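Local coordinates for protein porin (Pseudomonas aeruginosa, PDB 3T24) that forms a beta-barrel channel in the bacterial outer membrane and, as a member of the OprD family, probably admits small carboxylate-bearing solutes, at residues G176-I181 with I340-T345; Y218-L223 with T283-I288. All blocks are in the same frame, centred on the assembly; numbering follows the deposited sequence.

Contact 1 of 2, residues G176-I181 with I340-T345; sequences GGKRQI and IDLLTT
Lys178 lies along the chain of 340-345 and touches it at every atom of its side chain. Beside Ile340 of strand 328-341, Lys178 CB lies 3.8 Å from Ile340 CG2 and close to the carbonyl O of Asp341, with CG more loosely near the same two atoms. A bend at chi2 (-63°) then turns the chain along the loop, where Lys178 CD runs 3.9 Å from Leu343 CD2, the two side chains sliding past each other in opposite directions; CE, like CD, passes Leu342 O. At the tip, Lys178 NZ donates to Leu342 O over 3.0 Å, tilted 24° from the carbonyl plane; Thr344 N reaches the same oxygen from the opposite face, so two donors grip it. The partners belong to two loops of the porin barrel: 176-181, between strands 150-161 and 192-200, opens with a type II' beta turn from Gly176 to Arg179, while an Asx turn shapes 340-345, Asp341 OD1 accepting from Leu343 N at 2.7 Å from above the carboxylate plane. Asp341 OD2 is paired with Lys307. Gln180 CB approaches Leu343 CD2 and CD1, its amide oxygen rests near Leu343 CG, and its NE2 bonds to Asp282 O.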
ATOM      1  N   GLY A 176      -5.406   5.985 -16.583  1.00 25.74           N
ATOM      2  CA  GLY A 176      -5.450   7.439 -16.544  1.00 30.04           C
ATOM      3  C   GLY A 176      -4.083   8.102 -16.527  1.00 28.17           C
ATOM      4  O   GLY A 176      -3.085   7.449 -16.816  1.00 27.56           O
ATOM      5  N   GLY A 177      -4.052   9.396 -16.194  1.00 31.50           N
ATOM      6  CA  GLY A 177      -2.841  10.197 -16.254  1.00 30.30           C
ATOM      7  C   GLY A 177      -2.107   9.984 -17.576  1.00 28.69           C
ATOM      8  O   GLY A 177      -2.714   9.898 -18.628  1.00 25.79           O
ATOM      9  N   LYS A 178      -0.793   9.856 -17.524  1.00 27.54           N
ATOM     10  CA  LYS A 178      -0.048   9.545 -18.735  1.00 34.39           C
ATOM     11  C   LYS A 178       0.532   8.126 -18.672  1.00 34.53           C
ATOM     12  O   LYS A 178       1.598   7.867 -19.229  1.00 34.64           O
ATOM     13  CB  LYS A 178       1.050  10.592 -18.943  1.00 29.47           C
ATOM     14  CG  LYS A 178       0.512  12.002 -19.122  1.00 24.18           C
ATOM     15  CD  LYS A 178      -0.348  12.085 -20.378  1.00 24.14           C
ATOM     16  CE  LYS A 178      -0.795  13.514 -20.618  1.00 26.15           C
ATOM     17  NZ  LYS A 178      -1.539  13.634 -21.874  1.00 28.38           N
ATOM     18  N   ARG A 179      -0.161   7.232 -17.963  1.00 29.55           N
ATOM     19  CA  ARG A 179       0.235   5.823 -17.859  1.00 29.23           C
ATOM     20  C   ARG A 179       0.103   5.190 -19.222  1.00 28.96           C
ATOM     21  O   ARG A 179       0.823   4.250 -19.576  1.00 28.78           O
ATOM     22  CB  ARG A 179      -0.650   5.056 -16.849  1.00 22.99           C
ATOM     23  CG  ARG A 179      -0.479   5.490 -15.403  1.00 25.78           C
ATOM     24  CD  ARG A 179      -1.389   4.718 -14.432  1.00 32.38           C
ATOM     25  NE  ARG A 179      -1.144   5.119 -13.037  1.00 32.92           N
ATOM     26  CZ  ARG A 179      -1.864   6.049 -12.428  1.00 34.95           C
ATOM     27  NH1 ARG A 179      -2.850   6.631 -13.084  1.00 47.52           N
ATOM     28  NH2 ARG A 179      -1.620   6.388 -11.182  1.00 29.87           N
ATOM     29  N   GLN A 180      -0.858   5.698 -19.977  1.00 28.85           N
ATOM     30  CA  GLN A 180      -0.988   5.283 -21.342  1.00 27.19           C
ATOM     31  C   GLN A 180      -1.399   3.784 -21.421  1.00 32.01           C
ATOM     32  O   GLN A 180      -1.159   3.060 -22.403  1.00 25.52           O
ATOM     33  CB  GLN A 180       0.338   5.626 -21.961  1.00 28.61           C
ATOM     34  CG  GLN A 180       0.938   4.608 -22.760  1.00 33.30           C
ATOM     35  CD  GLN A 180       0.416   4.673 -24.126  1.00 26.34           C
ATOM     36  OE1 GLN A 180      -0.590   5.333 -24.389  1.00 26.12           O
ATOM     37  NE2 GLN A 180       1.071   3.974 -25.014  1.00 24.98           N
ATOM     38  N   ILE A 181      -2.048   3.332 -20.352  1.00 28.84           N
ATOM     39  CA  ILE A 181      -2.643   2.006 -20.323  1.00 27.58           C
ATOM     40  C   ILE A 181      -4.006   2.001 -21.007  1.00 24.59           C
ATOM     41  O   ILE A 181      -4.899   2.776 -20.686  1.00 31.63           O
ATOM     42  CB  ILE A 181      -2.782   1.489 -18.904  1.00 30.53           C
ATOM     43  CG1 ILE A 181      -1.392   1.180 -18.344  1.00 25.20           C
ATOM     44  CG2 ILE A 181      -3.684   0.280 -18.887  1.00 25.20           C
ATOM     45  CD1 ILE A 181      -1.360   1.055 -16.872  1.00 26.13           C
ATOM     46  N   ILE A 340       8.465  12.179 -19.050  1.00 27.62           N
ATOM     47  CA  ILE A 340       7.134  11.652 -19.252  1.00 32.24           C
ATOM     48  C   ILE A 340       6.702  11.835 -20.683  1.00 29.70           C
ATOM     49  O   ILE A 340       6.742  12.934 -21.209  1.00 31.96           O
ATOM     50  CB  ILE A 340       6.085  12.305 -18.317  1.00 39.27           C
ATOM     51  CG1 ILE A 340       6.366  11.923 -16.858  1.00 29.19           C
ATOM     52  CG2 ILE A 340       4.672  11.847 -18.709  1.00 33.86           C
ATOM     53  CD1 ILE A 340       5.819  12.908 -15.869  1.00 27.97           C
ATOM     54  N   ASP A 341       6.295  10.742 -21.311  1.00 30.91           N
ATOM     55  CA  ASP A 341       5.686  10.820 -22.614  1.00 34.38           C
ATOM     56  C   ASP A 341       4.261  11.384 -22.480  1.00 33.16           C
ATOM     57  O   ASP A 341       3.406  10.816 -21.783  1.00 29.89           O
ATOM     58  CB  ASP A 341       5.677   9.441 -23.273  1.00 35.35           C
ATOM     59  CG  ASP A 341       5.128   9.477 -24.687  1.00 34.54           C
ATOM     60  OD1 ASP A 341       4.584  10.534 -25.069  1.00 32.70           O
ATOM     61  OD2 ASP A 341       5.223   8.452 -25.402  1.00 34.86           O
ATOM     62  N   LEU A 342       4.012  12.501 -23.157  1.00 29.81           N
ATOM     63  CA  LEU A 342       2.733  13.184 -23.048  1.00 27.20           C
ATOM     64  C   LEU A 342       1.697  12.591 -23.980  1.00 29.78           C
ATOM     65  O   LEU A 342       0.515  12.948 -23.899  1.00 32.38           O
ATOM     66  CB  LEU A 342       2.877  14.689 -23.296  1.00 28.45           C
ATOM     67  CG  LEU A 342       3.728  15.497 -22.310  1.00 32.57           C
ATOM     68  CD1 LEU A 342       3.918  16.914 -22.856  1.00 30.30           C
ATOM     69  CD2 LEU A 342       3.132  15.537 -20.905  1.00 35.70           C
ATOM     70  N   LEU A 343       2.134  11.704 -24.873  1.00 25.29           N
ATOM     71  CA  LEU A 343       1.195  10.802 -25.558  1.00 34.23           C
ATOM     72  C   LEU A 343       0.458  11.455 -26.734  1.00 34.94           C
ATOM     73  O   LEU A 343       0.351  10.878 -27.812  1.00 36.18           O
ATOM     74  CB  LEU A 343       0.166  10.254 -24.542  1.00 28.11           C
ATOM     75  CG  LEU A 343       0.378   8.890 -23.848  1.00 36.40           C
ATOM     76  CD1 LEU A 343       1.834   8.503 -23.664  1.00 37.39           C
ATOM     77  CD2 LEU A 343      -0.386   8.812 -22.520  1.00 21.45           C
ATOM     78  N   THR A 344      -0.073  12.648 -26.522  1.00 26.54           N
ATOM     79  CA  THR A 344      -0.862  13.300 -27.562  1.00 34.07           C
ATOM     80  C   THR A 344      -0.254  14.619 -27.991  1.00 37.07           C
ATOM     81  O   THR A 344      -0.816  15.337 -28.807  1.00 37.96           O
ATOM     82  CB  THR A 344      -2.286  13.593 -27.083  1.00 32.85           C
ATOM     83  OG1 THR A 344      -2.229  14.361 -25.868  1.00 31.67           O
ATOM     84  CG2 THR A 344      -3.028  12.294 -26.843  1.00 28.88           C
ATOM     85  N   THR A 345       0.889  14.939 -27.410  1.00 37.43           N
ATOM     86  CA  THR A 345       1.594  16.163 -27.730  1.00 36.70           C
ATOM     87  C   THR A 345       3.057  15.888 -27.474  1.00 40.40           C
ATOM     88  O   THR A 345       3.409  15.045 -26.627  1.00 41.77           O
ATOM     89  CB  THR A 345       1.148  17.342 -26.847  1.00 43.18           C
ATOM     90  OG1 THR A 345       1.625  18.557 -27.413  1.00 61.48           O
ATOM     91  CG2 THR A 345       1.733  17.234 -25.464  1.00 37.91           C
TER

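Contact 2 of 2, residues Y218-L223 with T283-I288; sequences YKQHYL and TGFAYI
With CG anti to the backbone N (chi1 -178°) and the chain extended beyond it, Gln220 carries its amide from strand 218-230 across to Ala286, whereas Tyr218, its chi1 of 70° placing CG between the backbone N and the carbonyl carbon, lays its ring over the same residue. Ala286 CB sits above the middle of that ring, 3.9 Å from its centroid, in a CH-pi contact. Beyond it, the phenol OH of Tyr218 lies 3.6 Å from Tyr287 CA. Gln220 NE2 gives a hydrogen bond to Ala286 O (2.9 Å), meeting a lone pair in the carbonyl plane, and it also bonds to Ser246 of the adjoining strand 235-248. A water 2.7 Å from Gln220 OE1 is also near Ala286 O and may link the two. Phe285 and Gln220 cross at about a right angle, yet ring and amide planes are only 20° apart, with Phe285 CE1 3.4 Å from Gln220 NE2; Phe285 CZ meets the edge of the Tyr222 ring at CE1, 3.7 Å away. The loop between strands 270-280 and 310-319 thus folds back against barrel strand 218-230. In this buried contact the carbonyl of Ala286, outside regular strand, is satisfied by the Gln220 amide, perhaps also by the water.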
ATOM      1  N   TYR A 218      -3.136  -8.133 -17.452  1.00 24.15           N
ATOM      2  CA  TYR A 218      -1.677  -8.183 -17.445  1.00 22.87           C
ATOM      3  C   TYR A 218      -1.112  -9.352 -16.660  1.00 32.65           C
ATOM      4  O   TYR A 218      -1.781  -9.946 -15.789  1.00 33.60           O
ATOM      5  CB  TYR A 218      -1.102  -6.875 -16.870  1.00 21.64           C
ATOM      6  CG  TYR A 218      -1.320  -6.675 -15.370  1.00 27.52           C
ATOM      7  CD1 TYR A 218      -0.412  -7.177 -14.442  1.00 28.31           C
ATOM      8  CD2 TYR A 218      -2.435  -5.991 -14.889  1.00 22.39           C
ATOM      9  CE1 TYR A 218      -0.594  -7.000 -13.102  1.00 20.59           C
ATOM     10  CE2 TYR A 218      -2.620  -5.786 -13.530  1.00 26.42           C
ATOM     11  CZ  TYR A 218      -1.701  -6.307 -12.645  1.00 28.02           C
ATOM     12  OH  TYR A 218      -1.875  -6.115 -11.300  1.00 31.74           O
ATOM     13  N   LYS A 219       0.139  -9.663 -16.976  1.00 32.92           N
ATOM     14  CA  LYS A 219       0.961 -10.576 -16.199  1.00 30.31           C
ATOM     15  C   LYS A 219       2.135  -9.764 -15.707  1.00 31.87           C
ATOM     16  O   LYS A 219       2.638  -8.886 -16.411  1.00 33.83           O
ATOM     17  CB  LYS A 219       1.524 -11.693 -17.071  1.00 39.08           C
ATOM     18  CG  LYS A 219       0.542 -12.369 -17.975  1.00 48.05           C
ATOM     19  CD  LYS A 219       1.173 -13.596 -18.611  1.00 53.77           C
ATOM     20  CE  LYS A 219       0.589 -13.848 -19.981  1.00 60.87           C
ATOM     21  NZ  LYS A 219       0.982 -12.758 -20.925  1.00 60.66           N
ATOM     22  N   GLN A 220       2.619 -10.083 -14.521  1.00 34.70           N
ATOM     23  CA  GLN A 220       3.717  -9.323 -13.965  1.00 24.89           C
ATOM     24  C   GLN A 220       4.638 -10.257 -13.195  1.00 34.65           C
ATOM     25  O   GLN A 220       4.173 -11.121 -12.443  1.00 26.67           O
ATOM     26  CB  GLN A 220       3.168  -8.243 -13.050  1.00 25.71           C
ATOM     27  CG  GLN A 220       4.210  -7.324 -12.421  1.00 29.54           C
ATOM     28  CD  GLN A 220       3.545  -6.236 -11.595  1.00 31.56           C
ATOM     29  OE1 GLN A 220       3.329  -6.400 -10.395  1.00 36.05           O
ATOM     30  NE2 GLN A 220       3.182  -5.134 -12.247  1.00 24.90           N
ATOM     31  N   HIS A 221       5.939 -10.086 -13.419  1.00 29.55           N
ATOM     32  CA  HIS A 221       6.978 -10.765 -12.653  1.00 33.98           C
ATOM     33  C   HIS A 221       7.699  -9.689 -11.862  1.00 34.58           C
ATOM     34  O   HIS A 221       8.139  -8.682 -12.429  1.00 31.50           O
ATOM     35  CB  HIS A 221       7.967 -11.492 -13.583  1.00 30.56           C
ATOM     36  CG  HIS A 221       7.324 -12.558 -14.416  1.00 37.25           C
ATOM     37  ND1 HIS A 221       7.510 -13.902 -14.177  1.00 39.39           N
ATOM     38  CD2 HIS A 221       6.465 -12.476 -15.459  1.00 35.86           C
ATOM     39  CE1 HIS A 221       6.804 -14.606 -15.047  1.00 38.49           C
ATOM     40  NE2 HIS A 221       6.166 -13.763 -15.838  1.00 38.62           N
ATOM     41  N   TYR A 222       7.785  -9.881 -10.553  1.00 32.70           N
ATOM     42  CA  TYR A 222       8.431  -8.910  -9.694  1.00 33.47           C
ATOM     43  C   TYR A 222       9.642  -9.548  -9.045  1.00 34.25           C
ATOM     44  O   TYR A 222       9.518 -10.576  -8.382  1.00 41.99           O
ATOM     45  CB  TYR A 222       7.467  -8.429  -8.606  1.00 29.37           C
ATOM     46  CG  TYR A 222       7.613  -6.970  -8.306  1.00 39.19           C
ATOM     47  CD1 TYR A 222       6.612  -6.056  -8.669  1.00 43.57           C
ATOM     48  CD2 TYR A 222       8.752  -6.489  -7.678  1.00 46.34           C
ATOM     49  CE1 TYR A 222       6.746  -4.705  -8.410  1.00 42.59           C
ATOM     50  CE2 TYR A 222       8.903  -5.134  -7.425  1.00 50.43           C
ATOM     51  CZ  TYR A 222       7.899  -4.243  -7.797  1.00 46.95           C
ATOM     52  OH  TYR A 222       8.047  -2.898  -7.539  1.00 40.49           O
ATOM     53  N   LEU A 223      10.812  -8.954  -9.222  1.00 31.10           N
ATOM     54  CA  LEU A 223      11.993  -9.451  -8.526  1.00 43.45           C
ATOM     55  C   LEU A 223      12.424  -8.461  -7.463  1.00 38.57           C
ATOM     56  O   LEU A 223      12.362  -7.257  -7.666  1.00 40.47           O
ATOM     57  CB  LEU A 223      13.145  -9.718  -9.487  1.00 44.02           C
ATOM     58  CG  LEU A 223      13.123 -10.978 -10.355  1.00 52.98           C
ATOM     59  CD1 LEU A 223      12.007 -10.903 -11.370  1.00 57.57           C
ATOM     60  CD2 LEU A 223      14.459 -11.138 -11.066  1.00 54.09           C
ATOM     61  N   THR A 283       3.883   1.484 -21.746  1.00 23.81           N
ATOM     62  CA  THR A 283       2.966   2.010 -20.716  1.00 26.97           C
ATOM     63  C   THR A 283       3.692   2.174 -19.391  1.00 23.78           C
ATOM     64  O   THR A 283       4.794   1.669 -19.226  1.00 22.21           O
ATOM     65  CB  THR A 283       1.805   1.041 -20.427  1.00 25.57           C
ATOM     66  OG1 THR A 283       2.302  -0.052 -19.639  1.00 30.14           O
ATOM     67  CG2 THR A 283       1.198   0.510 -21.722  1.00 22.57           C
ATOM     68  N   GLY A 284       3.068   2.869 -18.445  1.00 24.52           N
ATOM     69  CA  GLY A 284       3.559   2.883 -17.075  1.00 23.18           C
ATOM     70  C   GLY A 284       3.309   1.571 -16.294  1.00 24.91           C
ATOM     71  O   GLY A 284       2.872   0.549 -16.850  1.00 22.21           O
ATOM     72  N   PHE A 285       3.608   1.594 -14.999  1.00 25.20           N
ATOM     73  CA  PHE A 285       3.445   0.423 -14.117  1.00 27.50           C
ATOM     74  C   PHE A 285       2.015  -0.138 -14.032  1.00 26.85           C
ATOM     75  O   PHE A 285       1.039   0.616 -14.009  1.00 26.14           O
ATOM     76  CB  PHE A 285       3.925   0.790 -12.725  1.00 24.56           C
ATOM     77  CG  PHE A 285       4.045  -0.377 -11.790  1.00 31.15           C
ATOM     78  CD1 PHE A 285       4.931  -1.406 -12.059  1.00 30.65           C
ATOM     79  CD2 PHE A 285       3.281  -0.435 -10.627  1.00 24.83           C
ATOM     80  CE1 PHE A 285       5.047  -2.493 -11.189  1.00 27.85           C
ATOM     81  CE2 PHE A 285       3.402  -1.494  -9.756  1.00 25.99           C
ATOM     82  CZ  PHE A 285       4.287  -2.527 -10.026  1.00 27.51           C
ATOM     83  N   ALA A 286       1.900  -1.462 -13.995  1.00 21.97           N
ATOM     84  CA  ALA A 286       0.590  -2.130 -13.908  1.00 22.73           C
ATOM     85  C   ALA A 286       0.234  -2.568 -12.483  1.00 24.51           C
ATOM     86  O   ALA A 286       1.007  -3.297 -11.837  1.00 23.08           O
ATOM     87  CB  ALA A 286       0.540  -3.335 -14.840  1.00 24.02           C
ATOM     88  N   TYR A 287      -0.927  -2.125 -11.993  1.00 20.13           N
ATOM     89  CA  TYR A 287      -1.417  -2.575 -10.669  1.00 24.42           C
ATOM     90  C   TYR A 287      -2.929  -2.463 -10.507  1.00 23.79           C
ATOM     91  O   TYR A 287      -3.567  -1.643 -11.165  1.00 25.20           O
ATOM     92  CB  TYR A 287      -0.682  -1.885  -9.505  1.00 25.55           C
ATOM     93  CG  TYR A 287      -0.812  -0.363  -9.428  1.00 25.27           C
ATOM     94  CD1 TYR A 287      -1.513   0.245  -8.390  1.00 24.99           C
ATOM     95  CD2 TYR A 287      -0.192   0.458 -10.359  1.00 22.69           C
ATOM     96  CE1 TYR A 287      -1.606   1.629  -8.294  1.00 24.56           C
ATOM     97  CE2 TYR A 287      -0.276   1.840 -10.273  1.00 21.68           C
ATOM     98  CZ  TYR A 287      -0.986   2.425  -9.240  1.00 29.07           C
ATOM     99  OH  TYR A 287      -1.081   3.808  -9.150  1.00 26.41           O
ATOM    100  N   ILE A 288      -3.495  -3.316  -9.650  1.00 21.55           N
ATOM    101  CA  ILE A 288      -4.949  -3.355  -9.466  1.00 25.25           C
ATOM    102  C   ILE A 288      -5.479  -1.976  -9.116  1.00 22.85           C
ATOM    103  O   ILE A 288      -4.917  -1.273  -8.278  1.00 22.38           O
ATOM    104  CB  ILE A 288      -5.402  -4.420  -8.400  1.00 25.68           C
ATOM    105  CG1 ILE A 288      -5.075  -5.835  -8.900  1.00 27.73           C
ATOM    106  CG2 ILE A 288      -6.896  -4.329  -8.105  1.00 18.17           C
ATOM    107  CD1 ILE A 288      -4.792  -6.815  -7.788  1.00 27.47           C
TER
HETATM  108  O   HOH W   1       1.601  -4.574  -9.351  1.00 19.48           O

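The centres of the two contacts lie about 17 Å apart, on the same side of the chain's centre. Along the sequence, 218-223 and 283-288 both fall between 176-181 and 340-345, so contact 2 is enclosed by contact 1. The loops also meet directly: Arg179 O lies 2.9 Å from Gly284 N, a probable hydrogen bond, and Gln180 O packs on Thr283. Asp303 joins them as well, through a salt bridge to Arg179 and a hydrogen bond from Tyr287. The contacts thus form a chain of loop-to-loop touches from 340-345, through 176-181 and 283-288, to strand 218-230, linking distant parts of the barrel wall.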